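Long-range contact in trimeric intracellular cation channel type 1B.2 (Caenorhabditis elegans, PDB 5EIK), which forms a homotrimeric potassium channel of the endoplasmic reticulum that binds phosphatidylinositol 4,5-bisphosphate and may supply counter-ion current during calcium release: residues 64-77 and 162-174. Numbering follows the deposited sequence.
Sequences LSCMLMSFAGSFLS and AKGAGSGVVKIVE. With PT5 ([(2R)-1-octadecanoyloxy-3-[oxidanyl-[(1R,2R,3S,4R,5R,6S)-2,3,6-tris(oxidanyl)-4,5-diphosphonooxy-cyclohexyl]oxy-phospho ryl]oxy-propan-2-yl] (8Z)-icosa-5,8,11,14-tetraenoate), chain B.
The two discontinuous transmembrane helices of the TRIC channel meet where both are broken, and Met69, Ala72 and Gly73 of the one lie against Lys163, Ser167 and Val170 of the other. The segment axes of helices 64-70 and 167-174 run nearly antiparallel at 158°, whereas helix 72-77 crosses 167-174 almost at a right angle. Met69 enters a knobs-into-holes pocket formed by Ser167, Val170, Lys171 and Glu174. Its chain bends at chi2 (-63°) and chi3 (-72°), which carries SD to 3.6 Å from Lys171 N and lays CE beside Ser167. With an alanine here the chain beyond CB is gone, which is likely to leave the hole between Ser167, Val170, Lys171 and Glu174 unfilled and the Glu174 carboxyl group without its apolar neighbour. Glu174 is the reciprocal knob, seated among Leu64, Ser65, Leu68 and Met69; its OE2 is modelled 2.4 Å from Ser65 O, a doubtful separation that would fit best if the acid carried a proton, while OE1 forms a salt bridge with Arg178. Val170 straddles the first break: CG1 rests on Leu68 CB and CG2 on Ala72 CB, the latter at 3.5 Å. Beyond it the backbones close in, the CA atoms of Gly73 and Lys163 being 4.0 Å apart, an approach possible because Gly73 has no CB to meet Lys163 O, and Gly73 CA makes a CH···O contact of 3.3 Å with Ala162 O. Leu76 CD2 lies over Gly166 CA and also meets the lipid chain at PT5 C13. On the lipid side of the second break, the inositol hydroxyl O2 of PT5 donates to Ala165 O at 2.7 Å and accepts a weak bond from Gly168 N, with Lys130 and Arg134 binding the same lipid. Paired broken helices, one presenting glycine-rich backbone to PIP2, are characteristic of the TRIC channel fold.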
loop_
_atom_site.group_PDB
_atom_site.type_symbol
_atom_site.label_atom_id
_atom_site.label_comp_id
_atom_site.label_asym_id
_atom_site.label_seq_id
_atom_site.Cartn_x
_atom_site.Cartn_y
_atom_site.Cartn_z
ATOM N N LEU A 64 -2.510 -15.210 -9.899
ATOM C CA LEU A 64 -2.576 -13.859 -9.366
ATOM C C LEU A 64 -1.219 -13.166 -9.398
ATOM O O LEU A 64 -1.112 -12.011 -9.798
ATOM C CB LEU A 64 -3.101 -13.876 -7.927
ATOM C CG LEU A 64 -3.191 -12.488 -7.291
ATOM C CD1 LEU A 64 -4.161 -11.640 -8.085
ATOM C CD2 LEU A 64 -3.634 -12.596 -5.851
ATOM N N SER A 65 -0.182 -13.874 -8.968
ATOM C CA SER A 65 1.155 -13.313 -8.977
ATOM C C SER A 65 1.527 -12.839 -10.380
ATOM O O SER A 65 2.149 -11.792 -10.542
ATOM C CB SER A 65 2.170 -14.354 -8.506
ATOM O OG SER A 65 1.877 -14.781 -7.192
ATOM N N CYS A 66 1.140 -13.597 -11.398
ATOM C CA CYS A 66 1.474 -13.213 -12.759
ATOM C C CYS A 66 0.615 -12.075 -13.300
ATOM O O CYS A 66 1.103 -11.220 -14.037
ATOM C CB CYS A 66 1.390 -14.434 -13.685
ATOM S SG CYS A 66 2.768 -15.587 -13.452
ATOM N N MET A 67 -0.661 -12.049 -12.941
ATOM C CA MET A 67 -1.512 -10.976 -13.422
ATOM C C MET A 67 -1.057 -9.649 -12.802
ATOM O O MET A 67 -1.003 -8.622 -13.485
ATOM C CB MET A 67 -2.976 -11.248 -13.066
ATOM C CG MET A 67 -3.583 -12.434 -13.792
ATOM S SD MET A 67 -3.535 -12.320 -15.620
ATOM C CE MET A 67 -1.992 -13.216 -15.991
ATOM N N LEU A 68 -0.714 -9.672 -11.515
ATOM C CA LEU A 68 -0.284 -8.446 -10.851
ATOM C C LEU A 68 0.956 -7.865 -11.503
ATOM O O LEU A 68 1.066 -6.653 -11.678
ATOM C CB LEU A 68 -0.015 -8.680 -9.360
ATOM C CG LEU A 68 -1.241 -8.975 -8.495
ATOM C CD1 LEU A 68 -0.896 -8.718 -7.041
ATOM C CD2 LEU A 68 -2.408 -8.093 -8.920
ATOM N N MET A 69 1.888 -8.738 -11.861
ATOM C CA MET A 69 3.118 -8.302 -12.493
ATOM C C MET A 69 2.879 -7.921 -13.953
ATOM O O MET A 69 3.474 -6.978 -14.459
ATOM C CB MET A 69 4.168 -9.409 -12.415
ATOM C CG MET A 69 4.754 -9.610 -11.035
ATOM S SD MET A 69 5.642 -8.144 -10.471
ATOM C CE MET A 69 7.080 -8.232 -11.517
ATOM N N SER A 70 1.994 -8.649 -14.620
ATOM C CA SER A 70 1.716 -8.389 -16.019
ATOM C C SER A 70 1.091 -7.035 -16.241
ATOM O O SER A 70 1.274 -6.432 -17.294
ATOM C CB SER A 70 0.803 -9.474 -16.590
ATOM O OG SER A 70 1.526 -10.681 -16.781
ATOM N N PHE A 71 0.367 -6.547 -15.243
ATOM C CA PHE A 71 -0.306 -5.258 -15.363
ATOM C C PHE A 71 0.122 -4.273 -14.280
ATOM O O PHE A 71 -0.600 -3.326 -13.958
ATOM C CB PHE A 71 -1.817 -5.473 -15.311
ATOM C CG PHE A 71 -2.340 -6.290 -16.451
ATOM C CD1 PHE A 71 -2.463 -5.735 -17.723
ATOM C CD2 PHE A 71 -2.649 -7.632 -16.272
ATOM C CE1 PHE A 71 -2.883 -6.516 -18.810
ATOM C CE2 PHE A 71 -3.068 -8.420 -17.347
ATOM C CZ PHE A 71 -3.186 -7.861 -18.619
ATOM N N ALA A 72 1.310 -4.501 -13.735
ATOM C CA ALA A 72 1.855 -3.672 -12.667
ATOM C C ALA A 72 1.768 -2.173 -12.938
ATOM O O ALA A 72 1.293 -1.410 -12.095
ATOM C CB ALA A 72 3.301 -4.067 -12.402
ATOM N N GLY A 73 2.234 -1.763 -14.114
ATOM C CA GLY A 73 2.217 -0.359 -14.481
ATOM C C GLY A 73 0.840 0.269 -14.400
ATOM O O GLY A 73 0.704 1.418 -13.968
ATOM N N SER A 74 -0.178 -0.479 -14.813
ATOM C CA SER A 74 -1.551 0.024 -14.777
ATOM C C SER A 74 -2.094 0.087 -13.348
ATOM O O SER A 74 -2.861 0.994 -13.016
ATOM C CB SER A 74 -2.469 -0.850 -15.635
ATOM O OG SER A 74 -2.029 -0.873 -16.975
ATOM N N PHE A 75 -1.703 -0.868 -12.508
ATOM C CA PHE A 75 -2.165 -0.854 -11.126
ATOM C C PHE A 75 -1.540 0.320 -10.390
ATOM O O PHE A 75 -2.228 1.037 -9.664
ATOM C CB PHE A 75 -1.815 -2.155 -10.405
ATOM C CG PHE A 75 -2.645 -3.325 -10.832
ATOM C CD1 PHE A 75 -4.030 -3.292 -10.719
ATOM C CD2 PHE A 75 -2.040 -4.467 -11.336
ATOM C CE1 PHE A 75 -4.803 -4.387 -11.099
ATOM C CE2 PHE A 75 -2.797 -5.562 -11.717
ATOM C CZ PHE A 75 -4.181 -5.522 -11.599
ATOM N N LEU A 76 -0.241 0.532 -10.580
ATOM C CA LEU A 76 0.422 1.638 -9.908
ATOM C C LEU A 76 -0.171 2.963 -10.384
ATOM O O LEU A 76 -0.424 3.875 -9.591
ATOM C CB LEU A 76 1.922 1.606 -10.188
ATOM C CG LEU A 76 2.750 2.630 -9.404
ATOM C CD1 LEU A 76 2.355 2.588 -7.930
ATOM C CD2 LEU A 76 4.235 2.318 -9.576
ATOM N N SER A 77 -0.399 3.056 -11.689
ATOM C CA SER A 77 -0.970 4.256 -12.272
ATOM C C SER A 77 -2.307 4.574 -11.615
ATOM O O SER A 77 -2.517 5.697 -11.169
ATOM C CB SER A 77 -1.152 4.081 -13.787
ATOM O OG SER A 77 -1.758 5.226 -14.365
ATOM N N ALA A 162 5.479 5.464 -13.841
ATOM C CA ALA A 162 4.743 4.395 -13.168
ATOM C C ALA A 162 4.280 3.360 -14.183
ATOM O O ALA A 162 4.344 2.161 -13.924
ATOM C CB ALA A 162 3.542 4.967 -12.406
ATOM N N LYS A 163 3.815 3.827 -15.337
ATOM C CA LYS A 163 3.360 2.929 -16.393
ATOM C C LYS A 163 4.513 2.127 -16.977
ATOM O O LYS A 163 4.334 0.978 -17.376
ATOM C CB LYS A 163 2.681 3.715 -17.521
ATOM C CG LYS A 163 1.336 4.308 -17.146
ATOM C CD LYS A 163 0.287 3.231 -16.923
ATOM C CE LYS A 163 -0.724 3.191 -18.057
ATOM N NZ LYS A 163 -0.091 2.910 -19.374
ATOM N N GLY A 164 5.699 2.729 -17.016
ATOM C CA GLY A 164 6.855 2.052 -17.580
ATOM C C GLY A 164 7.719 1.227 -16.641
ATOM O O GLY A 164 8.333 0.253 -17.074
ATOM N N ALA A 165 7.769 1.589 -15.364
ATOM C CA ALA A 165 8.611 0.858 -14.414
ATOM C C ALA A 165 7.932 0.429 -13.108
ATOM O O ALA A 165 8.607 0.113 -12.132
ATOM C CB ALA A 165 9.844 1.700 -14.091
ATOM N N GLY A 166 6.607 0.398 -13.084
ATOM C CA GLY A 166 5.915 0.016 -11.862
ATOM C C GLY A 166 6.046 -1.429 -11.407
ATOM O O GLY A 166 5.665 -1.765 -10.285
ATOM N N SER A 167 6.589 -2.298 -12.249
ATOM C CA SER A 167 6.700 -3.696 -11.860
ATOM C C SER A 167 7.558 -3.891 -10.604
ATOM O O SER A 167 7.383 -4.864 -9.869
ATOM C CB SER A 167 7.247 -4.542 -13.031
ATOM O OG SER A 167 8.614 -4.281 -13.274
ATOM N N GLY A 168 8.471 -2.957 -10.356
ATOM C CA GLY A 168 9.334 -3.052 -9.194
ATOM C C GLY A 168 8.569 -2.963 -7.883
ATOM O O GLY A 168 8.914 -3.619 -6.893
ATOM N N VAL A 169 7.527 -2.143 -7.874
ATOM C CA VAL A 169 6.718 -1.987 -6.685
ATOM C C VAL A 169 5.915 -3.250 -6.445
ATOM O O VAL A 169 5.917 -3.799 -5.342
ATOM C CB VAL A 169 5.748 -0.796 -6.821
ATOM C CG1 VAL A 169 4.719 -0.831 -5.709
ATOM C CG2 VAL A 169 6.523 0.495 -6.749
ATOM N N VAL A 170 5.241 -3.718 -7.488
ATOM C CA VAL A 170 4.413 -4.909 -7.375
ATOM C C VAL A 170 5.214 -6.149 -7.007
ATOM O O VAL A 170 4.719 -7.020 -6.283
ATOM C CB VAL A 170 3.611 -5.144 -8.679
ATOM C CG1 VAL A 170 2.771 -6.400 -8.561
ATOM C CG2 VAL A 170 2.700 -3.934 -8.939
ATOM N N LYS A 171 6.453 -6.226 -7.480
ATOM C CA LYS A 171 7.295 -7.368 -7.149
ATOM C C LYS A 171 7.462 -7.433 -5.626
ATOM O O LYS A 171 7.258 -8.473 -5.014
ATOM C CB LYS A 171 8.660 -7.233 -7.824
ATOM C CG LYS A 171 9.525 -8.477 -7.722
ATOM C CD LYS A 171 10.758 -8.346 -8.600
ATOM C CE LYS A 171 11.522 -9.659 -8.706
ATOM N NZ LYS A 171 12.645 -9.575 -9.691
ATOM N N ILE A 172 7.831 -6.307 -5.022
ATOM C CA ILE A 172 8.010 -6.228 -3.578
ATOM C C ILE A 172 6.733 -6.691 -2.873
ATOM O O ILE A 172 6.789 -7.461 -1.907
ATOM C CB ILE A 172 8.330 -4.784 -3.139
ATOM C CG1 ILE A 172 9.706 -4.392 -3.684
ATOM C CG2 ILE A 172 8.259 -4.655 -1.605
ATOM C CD1 ILE A 172 10.088 -2.963 -3.391
ATOM N N VAL A 173 5.588 -6.215 -3.357
ATOM C CA VAL A 173 4.318 -6.605 -2.778
ATOM C C VAL A 173 4.159 -8.122 -2.804
ATOM O O VAL A 173 3.744 -8.720 -1.811
ATOM C CB VAL A 173 3.120 -5.980 -3.532
ATOM C CG1 VAL A 173 1.828 -6.590 -3.027
ATOM C CG2 VAL A 173 3.087 -4.480 -3.297
ATOM N N GLU A 174 4.495 -8.741 -3.933
ATOM C CA GLU A 174 4.375 -10.185 -4.067
ATOM C C GLU A 174 5.341 -10.989 -3.206
ATOM O O GLU A 174 5.003 -12.075 -2.735
ATOM C CB GLU A 174 4.541 -10.593 -5.528
ATOM C CG GLU A 174 3.250 -10.549 -6.297
ATOM C CD GLU A 174 3.421 -10.923 -7.748
ATOM O OE1 GLU A 174 4.330 -11.726 -8.053
ATOM O OE2 GLU A 174 2.634 -10.427 -8.578
HETATM O O12 PT5 B . 14.869 0.026 -9.814
HETATM P P1 PT5 B . 13.469 -0.323 -9.336
HETATM O O13 PT5 B . 12.257 0.879 -9.663
HETATM O O11 PT5 B . 13.335 -0.586 -7.722
HETATM O O6 PT5 B . 14.097 -3.910 -10.748
HETATM O O1 PT5 B . 12.854 -1.612 -10.009
HETATM C C1 PT5 B . 13.019 -1.886 -11.405
HETATM C C6 PT5 B . 12.997 -3.385 -11.495
HETATM C C2 PT5 B . 11.875 -1.284 -12.305
HETATM O O2 PT5 B . 10.589 -1.720 -11.825
HETATM C C3 PT5 B . 12.015 -1.787 -13.775
HETATM O O3 PT5 B . 10.897 -1.308 -14.509
HETATM C C4 PT5 B . 12.048 -3.291 -13.870
HETATM O O4 PT5 B . 12.394 -3.675 -15.166
HETATM P P4 PT5 B . 11.327 -4.465 -16.113
HETATM O O41 PT5 B . 10.744 -5.809 -15.433
HETATM O O42 PT5 B . 12.018 -4.868 -17.518
HETATM O O43 PT5 B . 10.159 -3.550 -16.374
HETATM C C5 PT5 B . 13.092 -3.922 -12.928
HETATM O O5 PT5 B . 12.854 -5.329 -12.905
HETATM P P5 PT5 B . 13.969 -6.256 -13.662
HETATM O O52 PT5 B . 14.963 -5.422 -14.584
HETATM O O51 PT5 B . 14.782 -7.146 -12.490
HETATM O O53 PT5 B . 12.953 -7.296 -14.473
HETATM C C7 PT5 B . 10.941 0.795 -9.048
HETATM C C8 PT5 B . 10.574 2.217 -8.586
HETATM C C9 PT5 B . 10.951 2.540 -7.105
HETATM O O16 PT5 B . 9.116 2.405 -8.765
HETATM C C10 PT5 B . 8.735 3.173 -9.828
HETATM O O17 PT5 B . 8.684 2.769 -10.977
HETATM O O18 PT5 B . 9.757 3.102 -6.404
HETATM C C11 PT5 B . 9.866 3.923 -5.234
HETATM O O19 PT5 B . 10.871 4.616 -4.905
HETATM C C12 PT5 B . 8.363 4.608 -9.452
HETATM C C13 PT5 B . 6.968 5.132 -9.880
HETATM C C14 PT5 B . 6.786 6.612 -9.471
HETATM C C15 PT5 B . 5.894 6.789 -8.229
HETATM C C16 PT5 B . 5.528 8.275 -7.942
HETATM C C17 PT5 B . 5.505 8.628 -6.421
HETATM C C18 PT5 B . 4.317 9.505 -6.016
HETATM C C19 PT5 B . 3.783 9.520 -4.884
HETATM C C20 PT5 B . 3.013 8.584 -3.936
HETATM C C21 PT5 B . 3.848 7.900 -2.823
HETATM C C22 PT5 B . 3.088 6.758 -2.121
HETATM C C23 PT5 B . 3.291 6.755 -0.592
HETATM C C24 PT5 B . 1.966 6.662 0.195
HETATM C C31 PT5 B . 8.595 3.885 -4.380
HETATM C C32 PT5 B . 7.499 4.864 -4.892
HETATM C C33 PT5 B . 6.154 4.745 -4.116
HETATM C C34 PT5 B . 5.116 3.794 -4.767
HETATM C C35 PT5 B . 3.731 3.502 -4.006
HETATM C C36 PT5 B . 3.510 2.360 -3.262
HETATM C C37 PT5 B . 2.634 2.451 -1.992
HETATM C C38 PT5 B . 1.771 1.292 -2.005
HETATM C C39 PT5 B . 1.835 0.098 -1.163
HETATM C C40 PT5 B . 2.927 -0.906 -1.356
HETATM C C25 PT5 B . 1.705 5.234 0.733
HETATM C C26 PT5 B . 0.288 5.067 1.304
HETATM C C41 PT5 B . 4.026 -0.979 -0.289
HETATM C C42 PT5 B . 5.169 -1.924 -0.678
HETATM C C43 PT5 B . 6.315 -1.220 -1.414
#